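Local atomic coordinates of surface layer protein (Geobacillus stearothermophilus, PDB entry 2RA1), a protein that assembles with copies of itself into the crystalline surface layer that coats the bacterial cell, and probably binds cell-wall polysaccharide through its N-terminal part. Residues A[340-345]-A[382-387]; A[333-338]-A[390-395]; A[178-183]-A[219-224]. One frame throughout, in Å; residues are numbered along the deposited sequence.

Contact 1: A[340-345]-A[382-387]; sequences LPEDSA and INTTGK
The hydroxyl oxygen OG1 of Thr384 is gripped by two backbone groups of 340-345: it donates to Pro341 O at 2.7 Å, in the carbonyl plane on a lone pair, and accepts from Asp343 N at 2.9 Å. Two connecting loops of the last beta domain of this N-terminal fragment are thereby joined, one of them shaped by a type II beta turn from Thr384 to Lys387. With OG1 set between the backbone N and the carbonyl carbon (chi1 58°), the hydroxyl reaches a backbone donor and a backbone acceptor at once. Thr384 N returns a bond to Asp343 O (2.8 Å), making the exchange reciprocal. Each loop also braces itself with an Asx turn, Asp343 OD1 taking Ala345 N and Asn383 OD1 taking Thr385 N. Lys387 curls back so that NZ donates to Asn383 O and Thr385 O. On the side of strand 389-397, Leu340 CD1 meets Ile382 CD1 at 4.3 Å, where both residues lean on Val390. The extended Glu342 side chain lies over Thr385, with CG 3.5 Å from Thr385 CA, and its OE2 accepts from Gly386 N on the anti side at 2.8 Å, the N-H pointing almost straight at it (169°).

Contact 2: A[333-338]-A[390-395]; sequences ITFNFN and VIVNAT
The Phe335 ring meets strand 390-395 with its outer end, around CZ. Near the ring plane, at the edge, lies the backbone nitrogen of Asn393, 4.3 Å from CZ. Val392 CG2 and Ala394 N both approach obliquely, over neither a clear face nor a clear edge; the modelled closeness of CZ to the valine methyl is too tight to be trusted in detail, but the pairing itself is plain. Ala394 CB, 4.2 Å from Phe335 CZ, touches the ring as well, and on its other flank it takes Ile333 CD1 at 3.7 Å. Ile333 reaches it by stretching out fully, CG1 anti to the backbone N (chi1 -170°) and CD1 continuing the line. No hydrogen bond joins the segments. Their axes pass 7.8 Å apart, and the strands run nearly antiparallel at 152°, so this is a case of two sheet layers meeting through apolar side chains, as in a beta sandwich. Were Phe335 replaced by an alanine, Val392 and Ala394 would probably lose their aromatic partner and a gap would open between the layers. Around the contact, Val352 of strand 352-355 touches Ile333, Phe335 and Ala394, while Leu408 of strand 406-410 packs on Phe335 and Val392; Phe370, from strand 367-372 on the other border of strand 389-397, reaches Ala394.

Contact 3: A[178-183]-A[219-224]; sequences REAQDA and QDAKAA
Asp220 is the first residue of 219-224 to meet the other helix, and it does so with its backbone carbonyl and CB, not its carboxylate. Gln181 NE2 comes to 3.4 Å from Asp220 O, but the angle is too poor for a hydrogen bond; that carbonyl already accepts from Ala224 N within its own helix. Asp220 CB lies 3.9 Å beyond Gln181 NE2, almost in line with the CD-NE2 bond. One residue on, Ala221 meets Ala180 methyl to methyl, the two CB atoms 4.0 Å apart; the Ala180 CB points toward the other helix. A helical turn later comes Ala224, whose methyl lies off the plane of the same amide, nearer the oxygen, with CB 3.5 Å from Gln181 OE1. The glutamine spans this turn because its chain is bent at chi2 (-76°), which swings the amide across to the second helix. The helices run in the same direction at 24°, their axes 9.1 Å apart, as the first and third helices of a three-helix bundle do, here in the spectrin-like repeat. Helix 189-202 completes the packing: Ala195 touches Ala180, and Leu196 touches Ala221. No polar bond crosses these segments, so the contact is held by apolar and van der Waals touching, and the short alanine side chains are compatible with so close an axis separation.

From the N terminus, the chain passes through a long run of helices, where contact 3 is the earliest to close: it brings helix 168-185 against helix 211-228, with helix 189-202 lying between them in the chain. A separate beta domain follows before the last beta domain of the fragment. There 333-338 opens contact 2 and 340-345 opens contact 1; contact 1 closes first, joining two loops, and contact 2 afterwards, joining strand 332-335 to strand 389-397 of the facing sheet, so the smaller loop sits within the larger. The two touch where Ile382 CD1 packs on Val392 CG1. Contact 3 stands apart, its nearest atoms about 36 Å from contact 2 and about 38 Å from contact 1.

Contact 1: A[340-345]-A[382-387]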
loop_
_atom_site.group_PDB
_atom_site.type_symbol
_atom_site.label_atom_id
_atom_site.label_comp_id
_atom_site.label_asym_id
_atom_site.label_seq_id
_atom_site.Cartn_x
_atom_site.Cartn_y
_atom_site.Cartn_z
ATOM N N LEU A 340 16.919 -38.242 -21.450
ATOM C CA LEU A 340 15.550 -38.153 -20.980
ATOM C C LEU A 340 15.486 -38.753 -19.585
ATOM O O LEU A 340 16.338 -39.562 -19.232
ATOM C CB LEU A 340 14.608 -38.899 -21.930
ATOM C CG LEU A 340 14.548 -38.401 -23.385
ATOM C CD1 LEU A 340 13.726 -39.358 -24.289
ATOM C CD2 LEU A 340 14.007 -36.978 -23.455
ATOM N N PRO A 341 14.480 -38.358 -18.787
ATOM C CA PRO A 341 14.292 -38.963 -17.462
ATOM C C PRO A 341 13.796 -40.410 -17.592
ATOM O O PRO A 341 13.376 -40.804 -18.679
ATOM C CB PRO A 341 13.192 -38.100 -16.817
ATOM C CG PRO A 341 12.797 -37.068 -17.832
ATOM C CD PRO A 341 13.384 -37.445 -19.150
ATOM N N GLU A 342 13.867 -41.189 -16.514
ATOM C CA GLU A 342 13.304 -42.534 -16.485
ATOM C C GLU A 342 11.880 -42.442 -15.959
ATOM O O GLU A 342 11.673 -42.143 -14.783
ATOM C CB GLU A 342 14.122 -43.460 -15.575
ATOM C CG GLU A 342 13.809 -44.974 -15.753
ATOM C CD GLU A 342 14.379 -45.867 -14.632
ATOM O OE1 GLU A 342 15.037 -45.344 -13.705
ATOM O OE2 GLU A 342 14.163 -47.098 -14.675
ATOM N N ASP A 343 10.901 -42.676 -16.827
ATOM C CA ASP A 343 9.499 -42.571 -16.440
ATOM C C ASP A 343 8.670 -43.448 -17.367
ATOM O O ASP A 343 9.073 -43.703 -18.496
ATOM C CB ASP A 343 9.026 -41.109 -16.536
ATOM C CG ASP A 343 7.763 -40.844 -15.728
ATOM O OD1 ASP A 343 6.640 -40.863 -16.308
ATOM O OD2 ASP A 343 7.904 -40.616 -14.501
ATOM N N SER A 344 7.514 -43.896 -16.899
ATOM C CA SER A 344 6.675 -44.763 -17.713
ATOM C C SER A 344 5.884 -44.004 -18.790
ATOM O O SER A 344 5.292 -44.618 -19.672
ATOM C CB SER A 344 5.756 -45.615 -16.831
ATOM O OG SER A 344 5.553 -45.004 -15.573
ATOM N N ALA A 345 5.896 -42.674 -18.730
ATOM C CA ALA A 345 5.253 -41.865 -19.771
ATOM C C ALA A 345 5.897 -40.480 -19.896
ATOM O O ALA A 345 5.513 -39.528 -19.218
ATOM C CB ALA A 345 3.737 -41.757 -19.533
ATOM N N ILE A 382 6.556 -41.793 -24.469
ATOM C CA ILE A 382 7.251 -43.087 -24.374
ATOM C C ILE A 382 7.589 -43.535 -22.944
ATOM O O ILE A 382 7.720 -42.729 -22.035
ATOM C CB ILE A 382 8.528 -43.179 -25.263
ATOM C CG1 ILE A 382 9.582 -42.132 -24.869
ATOM C CG2 ILE A 382 8.171 -43.084 -26.735
ATOM C CD1 ILE A 382 10.976 -42.451 -25.415
ATOM N N ASN A 383 7.738 -44.839 -22.772
ATOM C CA ASN A 383 8.082 -45.427 -21.490
ATOM C C ASN A 383 9.575 -45.768 -21.437
ATOM O O ASN A 383 10.040 -46.657 -22.140
ATOM C CB ASN A 383 7.245 -46.694 -21.304
ATOM C CG ASN A 383 7.400 -47.306 -19.927
ATOM O OD1 ASN A 383 8.408 -47.114 -19.251
ATOM N ND2 ASN A 383 6.386 -48.036 -19.500
ATOM N N THR A 384 10.328 -45.057 -20.607
ATOM C CA THR A 384 11.781 -45.227 -20.555
ATOM C C THR A 384 12.237 -46.036 -19.344
ATOM O O THR A 384 13.440 -46.232 -19.135
ATOM C CB THR A 384 12.531 -43.860 -20.535
ATOM O OG1 THR A 384 12.086 -43.088 -19.414
ATOM C CG2 THR A 384 12.258 -43.075 -21.806
ATOM N N THR A 385 11.276 -46.498 -18.548
ATOM C CA THR A 385 11.588 -47.233 -17.330
ATOM C C THR A 385 12.410 -48.480 -17.644
ATOM O O THR A 385 12.130 -49.211 -18.598
ATOM C CB THR A 385 10.318 -47.619 -16.520
ATOM O OG1 THR A 385 9.431 -48.357 -17.355
ATOM C CG2 THR A 385 9.591 -46.385 -16.008
ATOM N N GLY A 386 13.439 -48.695 -16.830
ATOM C CA GLY A 386 14.353 -49.811 -16.993
ATOM C C GLY A 386 15.194 -49.751 -18.255
ATOM O O GLY A 386 15.776 -50.753 -18.662
ATOM N N LYS A 387 15.256 -48.585 -18.889
ATOM C CA LYS A 387 16.101 -48.424 -20.064
ATOM C C LYS A 387 17.237 -47.452 -19.792
ATOM O O LYS A 387 17.094 -46.512 -19.014
ATOM C CB LYS A 387 15.272 -48.001 -21.283
ATOM C CG LYS A 387 14.461 -49.152 -21.884
ATOM C CD LYS A 387 13.295 -48.669 -22.725
ATOM C CE LYS A 387 12.093 -49.615 -22.621
ATOM N NZ LYS A 387 11.229 -49.315 -21.411
#

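Contact 2: A[333-338]-A[390-395]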
loop_
_atom_site.group_PDB
_atom_site.type_symbol
_atom_site.label_atom_id
_atom_site.label_comp_id
_atom_site.label_asym_id
_atom_site.label_seq_id
_atom_site.Cartn_x
_atom_site.Cartn_y
_atom_site.Cartn_z
ATOM N N ILE A 333 15.141 -27.966 -35.689
ATOM C CA ILE A 333 14.583 -28.634 -34.539
ATOM C C ILE A 333 15.634 -29.492 -33.864
ATOM O O ILE A 333 16.380 -30.201 -34.530
ATOM C CB ILE A 333 13.335 -29.467 -34.893
ATOM C CG1 ILE A 333 12.661 -29.940 -33.607
ATOM C CG2 ILE A 333 13.688 -30.627 -35.785
ATOM C CD1 ILE A 333 11.523 -30.871 -33.820
ATOM N N THR A 334 15.702 -29.395 -32.536
ATOM C CA THR A 334 16.651 -30.185 -31.758
ATOM C C THR A 334 16.066 -30.627 -30.418
ATOM O O THR A 334 15.140 -30.007 -29.900
ATOM C CB THR A 334 17.927 -29.403 -31.484
ATOM O OG1 THR A 334 17.596 -28.222 -30.748
ATOM C CG2 THR A 334 18.592 -28.992 -32.803
ATOM N N PHE A 335 16.626 -31.710 -29.879
ATOM C CA PHE A 335 16.306 -32.203 -28.555
ATOM C C PHE A 335 17.052 -31.348 -27.539
ATOM O O PHE A 335 18.204 -30.952 -27.765
ATOM C CB PHE A 335 16.692 -33.678 -28.440
ATOM C CG PHE A 335 15.668 -34.607 -29.017
ATOM C CD1 PHE A 335 15.875 -35.224 -30.244
ATOM C CD2 PHE A 335 14.479 -34.844 -28.346
ATOM C CE1 PHE A 335 14.917 -36.071 -30.783
ATOM C CE2 PHE A 335 13.515 -35.685 -28.875
ATOM C CZ PHE A 335 13.736 -36.288 -30.111
ATOM N N ASN A 336 16.396 -31.036 -26.428
ATOM C CA ASN A 336 16.962 -30.068 -25.500
ATOM C C ASN A 336 18.190 -30.598 -24.775
ATOM O O ASN A 336 19.113 -29.839 -24.455
ATOM C CB ASN A 336 15.893 -29.587 -24.530
ATOM C CG ASN A 336 14.763 -28.917 -25.236
ATOM O OD1 ASN A 336 14.923 -28.450 -26.362
ATOM N ND2 ASN A 336 13.604 -28.870 -24.600
ATOM N N PHE A 337 18.220 -31.900 -24.535
ATOM C CA PHE A 337 19.364 -32.469 -23.846
ATOM C C PHE A 337 19.777 -33.794 -24.465
ATOM O O PHE A 337 19.052 -34.370 -25.271
ATOM C CB PHE A 337 19.036 -32.661 -22.366
ATOM C CG PHE A 337 18.250 -31.536 -21.779
ATOM C CD1 PHE A 337 16.871 -31.635 -21.630
ATOM C CD2 PHE A 337 18.886 -30.375 -21.365
ATOM C CE1 PHE A 337 16.141 -30.589 -21.082
ATOM C CE2 PHE A 337 18.171 -29.323 -20.810
ATOM C CZ PHE A 337 16.799 -29.423 -20.671
ATOM N N ASN A 338 20.941 -34.285 -24.064
ATOM C CA ASN A 338 21.420 -35.578 -24.539
ATOM C C ASN A 338 20.738 -36.738 -23.818
ATOM O O ASN A 338 21.113 -37.893 -24.001
ATOM C CB ASN A 338 22.953 -35.679 -24.413
ATOM C CG ASN A 338 23.436 -35.545 -22.974
ATOM O OD1 ASN A 338 22.678 -35.140 -22.090
ATOM N ND2 ASN A 338 24.703 -35.875 -22.736
ATOM N N VAL A 390 17.365 -44.736 -25.444
ATOM C CA VAL A 390 16.272 -44.920 -26.395
ATOM C C VAL A 390 16.595 -44.130 -27.643
ATOM O O VAL A 390 17.453 -43.257 -27.628
ATOM C CB VAL A 390 14.910 -44.459 -25.841
ATOM C CG1 VAL A 390 14.562 -45.220 -24.542
ATOM C CG2 VAL A 390 14.920 -42.935 -25.614
ATOM N N ILE A 391 15.893 -44.431 -28.723
ATOM C CA ILE A 391 16.103 -43.723 -29.959
ATOM C C ILE A 391 14.833 -43.007 -30.373
ATOM O O ILE A 391 13.751 -43.571 -30.327
ATOM C CB ILE A 391 16.520 -44.680 -31.067
ATOM C CG1 ILE A 391 17.951 -45.163 -30.803
ATOM C CG2 ILE A 391 16.386 -43.975 -32.436
ATOM C CD1 ILE A 391 18.377 -46.299 -31.695
ATOM N N VAL A 392 14.965 -41.746 -30.753
ATOM C CA VAL A 392 13.787 -40.943 -31.035
ATOM C C VAL A 392 14.079 -40.019 -32.206
ATOM O O VAL A 392 15.241 -39.749 -32.536
ATOM C CB VAL A 392 13.372 -40.103 -29.820
ATOM C CG1 VAL A 392 12.921 -40.988 -28.678
ATOM C CG2 VAL A 392 14.548 -39.257 -29.356
ATOM N N ASN A 393 13.007 -39.540 -32.825
ATOM C CA ASN A 393 13.091 -38.700 -34.011
ATOM C C ASN A 393 11.919 -37.719 -34.031
ATOM O O ASN A 393 10.758 -38.112 -34.138
ATOM C CB ASN A 393 13.069 -39.585 -35.248
ATOM C CG ASN A 393 13.255 -38.809 -36.530
ATOM O OD1 ASN A 393 12.711 -37.709 -36.705
ATOM N ND2 ASN A 393 14.030 -39.384 -37.442
ATOM N N ALA A 394 12.209 -36.438 -33.891
ATOM C CA ALA A 394 11.168 -35.437 -34.001
ATOM C C ALA A 394 11.220 -34.775 -35.386
ATOM O O ALA A 394 12.286 -34.349 -35.856
ATOM C CB ALA A 394 11.301 -34.398 -32.892
ATOM N N THR A 395 10.065 -34.716 -36.038
ATOM C CA THR A 395 9.943 -34.051 -37.323
ATOM C C THR A 395 8.768 -33.098 -37.197
ATOM O O THR A 395 7.729 -33.467 -36.653
ATOM C CB THR A 395 9.685 -35.044 -38.485
ATOM O OG1 THR A 395 10.801 -35.925 -38.636
ATOM C CG2 THR A 395 9.501 -34.296 -39.798
#

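Contact 3: A[178-183]-A[219-224]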
loop_
_atom_site.group_PDB
_atom_site.type_symbol
_atom_site.label_atom_id
_atom_site.label_comp_id
_atom_site.label_asym_id
_atom_site.label_seq_id
_atom_site.Cartn_x
_atom_site.Cartn_y
_atom_site.Cartn_z
ATOM N N ARG A 178 -12.566 5.913 1.388
ATOM C CA ARG A 178 -13.713 6.811 1.288
ATOM C C ARG A 178 -13.474 7.915 0.260
ATOM O O ARG A 178 -14.419 8.413 -0.354
ATOM C CB ARG A 178 -14.083 7.400 2.657
ATOM C CG ARG A 178 -13.539 8.789 2.922
ATOM C CD ARG A 178 -14.105 9.360 4.225
ATOM N NE ARG A 178 -13.593 8.619 5.373
ATOM C CZ ARG A 178 -12.486 8.945 6.039
ATOM N NH1 ARG A 178 -11.768 10.017 5.693
ATOM N NH2 ARG A 178 -12.101 8.200 7.057
ATOM N N GLU A 179 -12.213 8.287 0.060
ATOM C CA GLU A 179 -11.877 9.222 -1.012
ATOM C C GLU A 179 -12.195 8.561 -2.335
ATOM O O GLU A 179 -12.686 9.205 -3.257
ATOM C CB GLU A 179 -10.403 9.638 -0.983
ATOM C CG GLU A 179 -10.011 10.497 -2.174
ATOM C CD GLU A 179 -8.550 10.930 -2.158
ATOM O OE1 GLU A 179 -8.077 11.450 -3.192
ATOM O OE2 GLU A 179 -7.875 10.765 -1.119
ATOM N N ALA A 180 -11.918 7.264 -2.414
ATOM C CA ALA A 180 -12.240 6.480 -3.596
ATOM C C ALA A 180 -13.734 6.479 -3.849
ATOM O O ALA A 180 -14.195 6.867 -4.923
ATOM C CB ALA A 180 -11.718 5.043 -3.463
ATOM N N GLN A 181 -14.490 6.022 -2.864
ATOM C CA GLN A 181 -15.933 6.011 -2.988
ATOM C C GLN A 181 -16.417 7.373 -3.439
ATOM O O GLN A 181 -17.154 7.502 -4.412
ATOM C CB GLN A 181 -16.576 5.652 -1.653
ATOM C CG GLN A 181 -16.442 4.185 -1.283
ATOM C CD GLN A 181 -17.388 3.312 -2.063
ATOM O OE1 GLN A 181 -17.892 3.720 -3.111
ATOM N NE2 GLN A 181 -17.648 2.105 -1.556
ATOM N N ASP A 182 -15.991 8.400 -2.729
ATOM C CA ASP A 182 -16.485 9.733 -3.018
ATOM C C ASP A 182 -16.131 10.146 -4.439
ATOM O O ASP A 182 -16.899 10.847 -5.090
ATOM C CB ASP A 182 -15.977 10.742 -1.979
ATOM C CG ASP A 182 -16.562 10.492 -0.596
ATOM O OD1 ASP A 182 -17.204 9.434 -0.382
ATOM O OD2 ASP A 182 -16.379 11.359 0.280
ATOM N N ALA A 183 -14.986 9.692 -4.928
ATOM C CA ALA A 183 -14.572 10.039 -6.284
ATOM C C ALA A 183 -15.485 9.420 -7.345
ATOM O O ALA A 183 -15.898 10.106 -8.280
ATOM C CB ALA A 183 -13.117 9.666 -6.530
ATOM N N GLN A 219 -12.505 -3.610 -0.301
ATOM C CA GLN A 219 -13.219 -4.406 -1.290
ATOM C C GLN A 219 -14.429 -3.626 -1.808
ATOM O O GLN A 219 -14.750 -3.699 -2.989
ATOM C CB GLN A 219 -13.642 -5.758 -0.707
ATOM C CG GLN A 219 -12.482 -6.625 -0.236
ATOM C CD GLN A 219 -12.860 -7.552 0.917
ATOM O OE1 GLN A 219 -13.995 -7.530 1.404
ATOM N NE2 GLN A 219 -11.902 -8.366 1.366
ATOM N N ASP A 220 -15.086 -2.861 -0.939
ATOM C CA ASP A 220 -16.219 -2.054 -1.388
ATOM C C ASP A 220 -15.782 -0.963 -2.362
ATOM O O ASP A 220 -16.506 -0.607 -3.291
ATOM C CB ASP A 220 -16.982 -1.446 -0.212
ATOM C CG ASP A 220 -17.824 -2.471 0.530
ATOM O OD1 ASP A 220 -17.640 -3.674 0.276
ATOM O OD2 ASP A 220 -18.662 -2.086 1.370
ATOM N N ALA A 221 -14.582 -0.444 -2.163
ATOM C CA ALA A 221 -14.089 0.609 -3.035
ATOM C C ALA A 221 -13.704 0.044 -4.396
ATOM O O ALA A 221 -14.063 0.610 -5.417
ATOM C CB ALA A 221 -12.924 1.355 -2.392
ATOM N N LYS A 222 -12.980 -1.070 -4.398
ATOM C CA LYS A 222 -12.635 -1.768 -5.637
ATOM C C LYS A 222 -13.876 -2.067 -6.479
ATOM O O LYS A 222 -13.968 -1.660 -7.642
ATOM C CB LYS A 222 -11.901 -3.073 -5.326
ATOM C CG LYS A 222 -11.169 -3.664 -6.515
ATOM C CD LYS A 222 -10.655 -5.069 -6.216
ATOM C CE LYS A 222 -10.058 -5.715 -7.461
ATOM N NZ LYS A 222 -9.457 -7.039 -7.161
ATOM N N ALA A 223 -14.831 -2.771 -5.875
ATOM C CA ALA A 223 -16.052 -3.171 -6.566
ATOM C C ALA A 223 -16.820 -1.964 -7.081
ATOM O O ALA A 223 -17.282 -1.950 -8.222
ATOM C CB ALA A 223 -16.933 -4.015 -5.662
ATOM N N ALA A 224 -16.951 -0.944 -6.248
ATOM C CA ALA A 224 -17.655 0.258 -6.662
ATOM C C ALA A 224 -16.906 0.975 -7.785
ATOM O O ALA A 224 -17.496 1.736 -8.550
ATOM C CB ALA A 224 -17.868 1.182 -5.482
#